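Local coordinates for mandelate racemase/muconate lactonizing enzyme-like protein (Roseovarius sp. TM1035, PDB 3RCY) that probably works as a magnesium-dependent enzyme of the enolase superfamily, like mandelate racemase and muconate lactonizing enzyme, though its substrate is not established, at residues Asn123-Ala128 and Glu354-Pro360; Met294-Ala298 and Phe325-Asn331; Pro172-Arg176 and Leu387-Ser393. All coordinates share one frame; numbering follows the deposited sequence. Where two conformers were deposited one is given.

Contact 1 (Asn123-Ala128 and Glu354-Pro360); sequences NPRIRA and EGGYITP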
loop_
_atom_site.group_PDB
_atom_site.type_symbol
_atom_site.label_atom_id
_atom_site.label_comp_id
_atom_site.label_asym_id
_atom_site.label_seq_id
_atom_site.Cartn_x
_atom_site.Cartn_y
_atom_site.Cartn_z
ATOM N N ASN A 123 17.490 27.468 -21.010
ATOM C CA ASN A 123 16.373 28.341 -21.357
ATOM C C ASN A 123 16.800 29.750 -21.759
ATOM O O ASN A 123 17.080 30.580 -20.888
ATOM C CB ASN A 123 15.386 28.403 -20.185
ATOM C CG ASN A 123 15.008 27.031 -19.692
ATOM O OD1 ASN A 123 14.371 26.271 -20.412
ATOM N ND2 ASN A 123 15.429 26.688 -18.475
ATOM N N PRO A 124 16.835 30.027 -23.076
ATOM C CA PRO A 124 17.170 31.366 -23.583
ATOM C C PRO A 124 16.166 32.448 -23.146
ATOM O O PRO A 124 16.538 33.611 -23.053
ATOM C CB PRO A 124 17.157 31.189 -25.110
ATOM C CG PRO A 124 17.298 29.718 -25.344
ATOM C CD PRO A 124 16.613 29.062 -24.171
ATOM N N ARG A 125 14.911 32.066 -22.903
ATOM C CA ARG A 125 13.915 32.970 -22.325
ATOM C C ARG A 125 13.078 32.223 -21.265
ATOM O O ARG A 125 12.586 31.102 -21.505
ATOM C CB ARG A 125 13.007 33.598 -23.401
ATOM C CG ARG A 125 13.719 34.540 -24.395
ATOM C CD ARG A 125 12.934 35.839 -24.659
ATOM N NE ARG A 125 13.102 36.815 -23.581
ATOM C CZ ARG A 125 12.475 37.992 -23.505
ATOM N NH1 ARG A 125 12.705 38.796 -22.470
ATOM N NH2 ARG A 125 11.613 38.370 -24.447
ATOM N N ILE A 126 12.946 32.850 -20.103
ATOM C CA ILE A 126 12.245 32.258 -18.971
ATOM C C ILE A 126 10.856 32.886 -18.840
ATOM O O ILE A 126 10.719 34.107 -18.774
ATOM C CB ILE A 126 13.055 32.445 -17.665
ATOM C CG1 ILE A 126 14.439 31.778 -17.798
ATOM C CG2 ILE A 126 12.279 31.914 -16.461
ATOM C CD1 ILE A 126 15.520 32.361 -16.872
ATOM N N ARG A 127 9.832 32.047 -18.823
ATOM C CA ARG A 127 8.460 32.501 -18.642
ATOM C C ARG A 127 8.294 33.146 -17.265
ATOM O O ARG A 127 8.681 32.560 -16.252
ATOM C CB ARG A 127 7.513 31.318 -18.789
ATOM C CG ARG A 127 6.062 31.684 -18.880
ATOM C CD ARG A 127 5.224 30.435 -19.143
ATOM N NE ARG A 127 3.803 30.748 -19.082
ATOM C CZ ARG A 127 2.828 29.850 -19.000
ATOM N NH1 ARG A 127 3.105 28.553 -18.949
ATOM N NH2 ARG A 127 1.566 30.261 -18.953
ATOM N N ALA A 128 7.739 34.356 -17.238
ATOM C CA ALA A 128 7.516 35.079 -15.986
ATOM C C ALA A 128 6.034 35.179 -15.657
ATOM O O ALA A 128 5.178 35.076 -16.543
ATOM C CB ALA A 128 8.129 36.491 -16.058
ATOM N N GLU A 354 10.638 41.379 -19.827
ATOM C CA GLU A 354 10.313 42.074 -21.069
ATOM C C GLU A 354 9.327 41.240 -21.890
ATOM O O GLU A 354 9.618 40.100 -22.255
ATOM C CB GLU A 354 11.600 42.410 -21.845
ATOM C CG GLU A 354 12.498 43.385 -21.076
ATOM C CD GLU A 354 13.817 43.704 -21.762
ATOM O OE1 GLU A 354 14.297 42.892 -22.591
ATOM O OE2 GLU A 354 14.381 44.780 -21.444
ATOM N N GLY A 355 8.144 41.799 -22.132
ATOM C CA GLY A 355 7.073 41.090 -22.844
ATOM C C GLY A 355 6.722 39.741 -22.228
ATOM O O GLY A 355 6.510 38.761 -22.947
ATOM N N GLY A 356 6.685 39.693 -20.898
ATOM C CA GLY A 356 6.317 38.485 -20.159
ATOM C C GLY A 356 7.422 37.458 -19.966
ATOM O O GLY A 356 7.176 36.374 -19.441
ATOM N N TYR A 357 8.641 37.793 -20.384
ATOM C CA TYR A 357 9.760 36.853 -20.328
ATOM C C TYR A 357 11.039 37.494 -19.805
ATOM O O TYR A 357 11.219 38.708 -19.912
ATOM C CB TYR A 357 10.011 36.249 -21.710
ATOM C CG TYR A 357 8.941 35.279 -22.153
ATOM C CD1 TYR A 357 7.788 35.730 -22.806
ATOM C CD2 TYR A 357 9.080 33.916 -21.925
ATOM C CE1 TYR A 357 6.796 34.842 -23.205
ATOM C CE2 TYR A 357 8.093 33.015 -22.325
ATOM C CZ TYR A 357 6.957 33.489 -22.966
ATOM O OH TYR A 357 5.978 32.607 -23.370
ATOM N N ILE A 358 11.917 36.661 -19.252
ATOM C CA ILE A 358 13.208 37.092 -18.730
ATOM C C ILE A 358 14.349 36.440 -19.500
ATOM O O ILE A 358 14.417 35.212 -19.597
ATOM C CB ILE A 358 13.382 36.717 -17.228
ATOM C CG1 ILE A 358 12.171 37.159 -16.399
ATOM C CG2 ILE A 358 14.672 37.321 -16.666
ATOM C CD1 ILE A 358 11.936 36.287 -15.166
ATOM N N THR A 359 15.256 37.267 -20.015
ATOM C CA THR A 359 16.468 36.787 -20.664
ATOM C C THR A 359 17.578 36.637 -19.619
ATOM O O THR A 359 17.879 37.590 -18.900
ATOM C CB THR A 359 16.903 37.742 -21.804
ATOM O OG1 THR A 359 15.859 37.805 -22.782
ATOM C CG2 THR A 359 18.179 37.250 -22.490
ATOM N N PRO A 360 18.178 35.436 -19.521
ATOM C CA PRO A 360 19.311 35.237 -18.606
ATOM C C PRO A 360 20.421 36.237 -18.909
ATOM O O PRO A 360 20.780 36.409 -20.080
ATOM C CB PRO A 360 19.784 33.819 -18.939
ATOM C CG PRO A 360 18.561 33.138 -19.458
ATOM C CD PRO A 360 17.808 34.190 -20.215
HETATM O O HOH W 1 4.724 35.334 -19.120
#
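I126 and I358 form an antiparallel hydrogen-bonded pair, I126 N reaching I358 O at 2.8 Å and I358 N reaching I126 O at 2.9 Å, and the non-hydrogen-bonded pair R127-Y357 follows. Beyond it A128 N bonds G356 O at 3.0 Å, and one water donates to both A128 O and G356 O. G356 belongs to a type I' turn, E354 to Y357, that closes a tight hairpin of strands 353-354 and 357-358. The second of these strands runs against strand 126-131, the first strand of the enolase-type (β/α)7β barrel; that strand's other two partners, 164-167 and 335-336, run parallel to it. I126 and I358 face helix 316-327, where V323 touches both; along this side I126 CD1 meets P360 CG at 4.1 Å and I358 CD1 rests on A128 CB at 3.9 Å. R125 folds back at chi2 (-136°) and chi3 (79°), which lays its guanidinium across Y357: Y357 CB sits 3.5 Å above the centre of that plane. This leaves R125 NE 3.0 Å from T359 OG1, while R125 NH1 makes a weak bond to E354 O. The ring of Y357 runs beside the neighbouring strand, with CD2 3.6 Å from R127 CA. R127 itself stretches past this ring to T163 and D205, and Y396 of a second subunit packs on Y357 and makes a cation-pi contact with R127.

Contact 2 (Met294-Ala298 and Phe325-Asn331); sequences MKKVA and FAASIPN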
loop_
_atom_site.group_PDB
_atom_site.type_symbol
_atom_site.label_atom_id
_atom_site.label_comp_id
_atom_site.label_asym_id
_atom_site.label_seq_id
_atom_site.Cartn_x
_atom_site.Cartn_y
_atom_site.Cartn_z
ATOM N N MET A 294 18.859 23.812 -4.280
ATOM C CA MET A 294 17.684 23.810 -5.149
ATOM C C MET A 294 17.908 23.140 -6.510
ATOM O O MET A 294 16.951 22.648 -7.107
ATOM C CB MET A 294 17.083 25.216 -5.285
ATOM C CG MET A 294 16.362 25.686 -4.004
ATOM S SD MET A 294 15.177 24.467 -3.374
ATOM C CE MET A 294 16.131 23.589 -2.141
ATOM N N LYS A 295 19.159 23.105 -6.983
ATOM C CA LYS A 295 19.516 22.280 -8.152
ATOM C C LYS A 295 19.295 20.793 -7.860
ATOM O O LYS A 295 18.819 20.034 -8.714
ATOM C CB LYS A 295 20.966 22.536 -8.611
ATOM C CG LYS A 295 21.180 23.844 -9.400
ATOM C CD LYS A 295 20.620 23.780 -10.842
ATOM C CE LYS A 295 21.452 22.891 -11.769
ATOM N NZ LYS A 295 21.023 23.044 -13.207
ATOM N N LYS A 296 19.639 20.380 -6.646
ATOM C CA LYS A 296 19.374 19.018 -6.201
ATOM C C LYS A 296 17.876 18.730 -6.235
ATOM O O LYS A 296 17.449 17.686 -6.743
ATOM C CB LYS A 296 19.958 18.784 -4.800
ATOM C CG LYS A 296 21.493 18.875 -4.741
ATOM C CD LYS A 296 22.037 18.417 -3.382
ATOM C CE LYS A 296 23.569 18.336 -3.378
ATOM N NZ LYS A 296 24.117 18.105 -1.985
ATOM N N VAL A 297 17.074 19.670 -5.732
ATOM C CA VAL A 297 15.613 19.525 -5.739
ATOM C C VAL A 297 15.044 19.501 -7.156
ATOM O O VAL A 297 14.154 18.699 -7.450
ATOM C CB VAL A 297 14.919 20.602 -4.850
ATOM C CG1 VAL A 297 13.406 20.556 -5.008
ATOM C CG2 VAL A 297 15.293 20.381 -3.404
ATOM N N ALA A 298 15.563 20.365 -8.028
ATOM C CA ALA A 298 15.144 20.381 -9.436
ATOM C C ALA A 298 15.334 19.021 -10.110
ATOM O O ALA A 298 14.464 18.582 -10.867
ATOM C CB ALA A 298 15.887 21.480 -10.225
ATOM N N PHE A 325 19.165 30.150 -11.665
ATOM C CA PHE A 325 18.682 28.808 -11.365
ATOM C C PHE A 325 17.771 28.323 -12.497
ATOM O O PHE A 325 18.013 27.264 -13.089
ATOM C CB PHE A 325 17.944 28.814 -10.018
ATOM C CG PHE A 325 17.187 27.543 -9.715
ATOM C CD1 PHE A 325 17.860 26.345 -9.486
ATOM C CD2 PHE A 325 15.801 27.558 -9.623
ATOM C CE1 PHE A 325 17.159 25.174 -9.197
ATOM C CE2 PHE A 325 15.086 26.389 -9.325
ATOM C CZ PHE A 325 15.778 25.192 -9.117
ATOM N N ALA A 326 16.746 29.119 -12.803
ATOM C CA ALA A 326 15.768 28.802 -13.853
ATOM C C ALA A 326 16.399 28.635 -15.236
ATOM O O ALA A 326 15.977 27.772 -16.006
ATOM C CB ALA A 326 14.699 29.873 -13.904
ATOM N N ALA A 327 17.398 29.466 -15.551
ATOM C CA ALA A 327 18.079 29.404 -16.854
ATOM C C ALA A 327 18.752 28.046 -17.100
ATOM O O ALA A 327 18.919 27.632 -18.257
ATOM C CB ALA A 327 19.104 30.509 -16.965
ATOM N N SER A 328 19.095 27.356 -16.009
ATOM C CA SER A 328 19.941 26.156 -16.056
ATOM C C SER A 328 19.197 24.824 -15.937
ATOM O O SER A 328 19.821 23.761 -16.038
ATOM C CB SER A 328 20.995 26.230 -14.947
ATOM O OG SER A 328 20.405 25.955 -13.679
ATOM N N ILE A 329 17.884 24.861 -15.712
ATOM C CA ILE A 329 17.128 23.615 -15.523
ATOM C C ILE A 329 16.177 23.310 -16.682
ATOM O O ILE A 329 15.554 24.218 -17.233
ATOM C CB ILE A 329 16.370 23.588 -14.170
ATOM C CG1 ILE A 329 15.302 24.697 -14.121
ATOM C CG2 ILE A 329 17.378 23.677 -12.988
ATOM C CD1 ILE A 329 14.327 24.576 -12.962
ATOM N N PRO A 330 16.077 22.028 -17.070
ATOM C CA PRO A 330 15.151 21.693 -18.147
ATOM C C PRO A 330 13.694 21.729 -17.696
ATOM O O PRO A 330 12.811 21.975 -18.513
ATOM C CB PRO A 330 15.574 20.269 -18.557
ATOM C CG PRO A 330 16.251 19.706 -17.370
ATOM C CD PRO A 330 16.900 20.870 -16.657
ATOM N N ASN A 331 13.452 21.539 -16.401
ATOM C CA ASN A 331 12.085 21.472 -15.871
ATOM C C ASN A 331 11.599 22.765 -15.195
ATOM O O ASN A 331 11.016 22.738 -14.107
ATOM C CB ASN A 331 11.907 20.238 -14.953
ATOM C CG ASN A 331 12.889 20.220 -13.773
ATOM O OD1 ASN A 331 14.004 20.716 -13.867
ATOM N ND2 ASN A 331 12.476 19.614 -12.674
#
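Two successive helices of the barrel's outer layer meet where M294, K295 and A298 of helix 290-302 pack against F325, in the last turn of helix 316-327, and the S328, I329 and N331 that follow. The strand that joins the two helices, 307-308, lies beneath the seam, with M308 touching A298, F325 and I329. F325 holds CG anti to its own N (chi1 170°), which swings the ring to the neighbouring helix. There CE1 comes 3.3 Å from M294 O, and CZ lies 3.9 Å from A298 CB. The same methyl meets I329 CG2 at 3.8 Å, so it rests in the notch where the ring and the isoleucine branch adjoin. K295 coils through three like-signed torsions near -75° and runs antiparallel alongside the F325 side chain, its CD 4.0 Å from ring atom CD1. The coil delivers NZ to S328 OG at 3.0 Å. That hydroxyl in turn donates to F325 O at 2.8 Å, approaching from the same face of the carbonyl plane as S328 N. K295 NZ also bonds L118 O and forms a salt bridge with E72 of a third subunit. With an alanine in place of K295, that E72 carboxylate would probably lose one of its cations, S328 OG and L118 O would lack this donor, and a gap is likely to open beside F325. At the other end N331 ND2 bonds A298 O at 2.9 Å, the carbonyl oxygen 21° out of the amide plane, and also serves A306 O. The lysine charge stands close to the C-terminal end of helix 316-327, where the helix dipole would be expected to favour it, and the relay from NZ through the hydroxyl to F325 O makes the serine both acceptor and donor.

Contact 3 (Pro172-Arg176 and Leu387-Ser393); sequences PYTLR and LEMQEAS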
loop_
_atom_site.group_PDB
_atom_site.type_symbol
_atom_site.label_atom_id
_atom_site.label_comp_id
_atom_site.label_asym_id
_atom_site.label_seq_id
_atom_site.Cartn_x
_atom_site.Cartn_y
_atom_site.Cartn_z
ATOM N N PRO A 172 -8.442 35.291 4.654
ATOM C CA PRO A 172 -7.217 35.477 5.417
ATOM C C PRO A 172 -6.620 34.161 5.890
ATOM O O PRO A 172 -7.351 33.205 6.166
ATOM C CB PRO A 172 -7.676 36.308 6.616
ATOM C CG PRO A 172 -9.109 35.888 6.836
ATOM C CD PRO A 172 -9.652 35.439 5.490
ATOM N N TYR A 173 -5.295 34.114 5.944
ATOM C CA TYR A 173 -4.606 33.050 6.653
ATOM C C TYR A 173 -4.446 33.478 8.108
ATOM O O TYR A 173 -4.127 34.634 8.378
ATOM C CB TYR A 173 -3.248 32.747 6.021
ATOM C CG TYR A 173 -2.439 33.944 5.551
ATOM C CD1 TYR A 173 -2.580 34.441 4.248
ATOM C CD2 TYR A 173 -1.502 34.558 6.392
ATOM C CE1 TYR A 173 -1.819 35.528 3.797
ATOM C CE2 TYR A 173 -0.735 35.647 5.951
ATOM C CZ TYR A 173 -0.899 36.122 4.654
ATOM O OH TYR A 173 -0.149 37.192 4.217
ATOM N N THR A 174 -4.694 32.559 9.040
ATOM C CA THR A 174 -4.561 32.882 10.462
ATOM C C THR A 174 -3.670 31.888 11.218
ATOM O O THR A 174 -3.402 30.768 10.752
ATOM C CB THR A 174 -5.933 33.009 11.198
ATOM O OG1 THR A 174 -6.320 31.733 11.714
ATOM C CG2 THR A 174 -7.031 33.550 10.282
ATOM N N LEU A 175 -3.233 32.314 12.399
ATOM C CA LEU A 175 -2.286 31.552 13.205
ATOM C C LEU A 175 -2.874 30.275 13.810
ATOM O O LEU A 175 -2.134 29.447 14.317
ATOM C CB LEU A 175 -1.675 32.449 14.300
ATOM C CG LEU A 175 -2.596 33.173 15.286
ATOM C CD1 LEU A 175 -3.116 32.221 16.338
ATOM C CD2 LEU A 175 -1.870 34.348 15.946
ATOM N N ARG A 176 -4.197 30.131 13.759
ATOM C CA ARG A 176 -4.883 28.970 14.327
ATOM C C ARG A 176 -4.605 27.691 13.527
ATOM O O ARG A 176 -4.689 26.575 14.061
ATOM C CB ARG A 176 -6.387 29.253 14.416
ATOM C CG ARG A 176 -6.714 30.517 15.225
ATOM C CD ARG A 176 -7.927 31.266 14.690
ATOM N NE ARG A 176 -8.152 32.501 15.438
ATOM C CZ ARG A 176 -8.574 32.532 16.695
ATOM N NH1 ARG A 176 -8.817 31.398 17.331
ATOM N NH2 ARG A 176 -8.756 33.689 17.318
ATOM N N LEU A 387 6.341 39.321 6.646
ATOM C CA LEU A 387 4.905 39.060 6.514
ATOM C C LEU A 387 4.397 38.599 7.873
ATOM O O LEU A 387 5.193 38.169 8.705
ATOM C CB LEU A 387 4.640 37.954 5.489
ATOM C CG LEU A 387 4.857 38.282 4.012
ATOM C CD1 LEU A 387 4.985 36.986 3.210
ATOM C CD2 LEU A 387 3.734 39.165 3.470
ATOM N N GLU A 388 3.085 38.670 8.093
ATOM C CA GLU A 388 2.493 38.272 9.380
ATOM C C GLU A 388 1.191 37.500 9.209
ATOM O O GLU A 388 0.503 37.658 8.199
ATOM C CB GLU A 388 2.276 39.495 10.285
ATOM C CG GLU A 388 3.566 40.025 10.905
ATOM C CD GLU A 388 3.417 41.384 11.572
ATOM O OE1 GLU A 388 2.368 42.044 11.388
ATOM O OE2 GLU A 388 4.364 41.792 12.279
ATOM N N MET A 389 0.867 36.660 10.194
ATOM C CA MET A 389 -0.381 35.883 10.187
ATOM C C MET A 389 -1.391 36.428 11.190
ATOM O O MET A 389 -1.073 36.620 12.363
ATOM C CB MET A 389 -0.122 34.392 10.462
ATOM C CG MET A 389 0.701 33.700 9.387
ATOM S SD MET A 389 0.783 31.909 9.531
ATOM C CE MET A 389 -0.610 31.398 8.519
ATOM N N GLN A 390 -2.609 36.661 10.707
ATOM C CA GLN A 390 -3.738 37.156 11.503
ATOM C C GLN A 390 -3.986 36.344 12.782
ATOM O O GLN A 390 -3.791 35.130 12.797
ATOM C CB GLN A 390 -4.998 37.108 10.635
ATOM C CG GLN A 390 -6.038 38.156 10.951
ATOM C CD GLN A 390 -7.184 38.132 9.959
ATOM O OE1 GLN A 390 -7.164 38.851 8.960
ATOM N NE2 GLN A 390 -8.183 37.293 10.222
ATOM N N GLU A 391 -4.417 37.023 13.849
ATOM C CA GLU A 391 -4.881 36.327 15.057
ATOM C C GLU A 391 -6.393 36.069 15.028
ATOM O O GLU A 391 -6.844 34.972 15.377
ATOM C CB GLU A 391 -4.469 37.057 16.350
ATOM C CG GLU A 391 -4.950 36.340 17.625
ATOM C CD GLU A 391 -4.094 36.613 18.850
ATOM O OE1 GLU A 391 -2.850 36.632 18.737
ATOM O OE2 GLU A 391 -4.678 36.785 19.937
ATOM N N ALA A 392 -7.162 37.078 14.613
ATOM C CA ALA A 392 -8.618 36.955 14.478
ATOM C C ALA A 392 -8.994 35.815 13.528
ATOM O O ALA A 392 -8.335 35.600 12.509
ATOM C CB ALA A 392 -9.226 38.273 14.001
ATOM N N SER A 393 -10.055 35.088 13.873
ATOM C CA SER A 393 -10.523 33.959 13.066
ATOM C C SER A 393 -11.149 34.409 11.742
ATOM O O SER A 393 -11.450 35.596 11.559
ATOM C CB SER A 393 -11.532 33.123 13.860
ATOM O OG SER A 393 -12.743 33.838 14.041
HETATM O O HOH W 2 -3.162 37.378 8.098
#
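L175 N donates to Q390 O at 2.9 Å, with the donor nearly along the C=O axis (C=O...N 171°). The bonds of R176 hold for one of its two deposited conformers and are less certain: in it NE reaches E391 O at 2.8 Å, NH2 adds a weak bond to the same oxygen, S393 CB lies over a face of the guanidinium, and NH1 turns outward to M122 O of a fifth subunit. On the other side of T174, Q390 N makes only a weak bond to Y173 O (3.4 Å), and a water strengthens the link by accepting from Q390 N and donating to Y173 O. T174 and Q390 thus form a single backbone bridge between two irregular segments. It ties the loop that follows barrel strand 164-167 to the C-terminal tail, which in enolase-superfamily proteins returns to the N-terminal capping domain; here L387 touches Y42. Q390 is fixed by its own segment, NE2 bonding A392 O at 2.8 Å with that oxygen in the amide plane although the donor stands above the carbonyl plane. The amide crosses P172, OE1 lying 3.5 Å from P172 CB. With CG between the backbone N and the carbonyl carbon (chi1 40°), Y173 turns its ring edge to the tail: CE2 is 3.3 Å from E388 O, and CD2 is 3.8 Å from M389 CG, the methionine crossing at about a right angle. L175 CD2 packs 3.7 Å from E391 CA. A fourth subunit covers much of this region, its R77 forming a salt bridge with E391 and its F83 meeting the ring of Y173.

Contacts 1 and 2 are joined directly: N123 ND2 lies 2.8 Å from both A326 O and I329 O, probably hydrogen-bonded to each, and P360 CG packs on A327 CB. Contact 2 is nested in the chain loops closed by both other contacts. Contact 3 lies across the chain's centre, its own centre about 35 Å from that of contact 1 and 33 Å from that of contact 2. In the assembly, however, R176 from contact 3 of a neighbouring subunit appears to pack on P124 and P330. Contact 3 is near the magnesium site of E235 and E261, with the L387 side chain about 8 Å from the ion; the M294 side chain is about 12 Å from a bound ribofuranose.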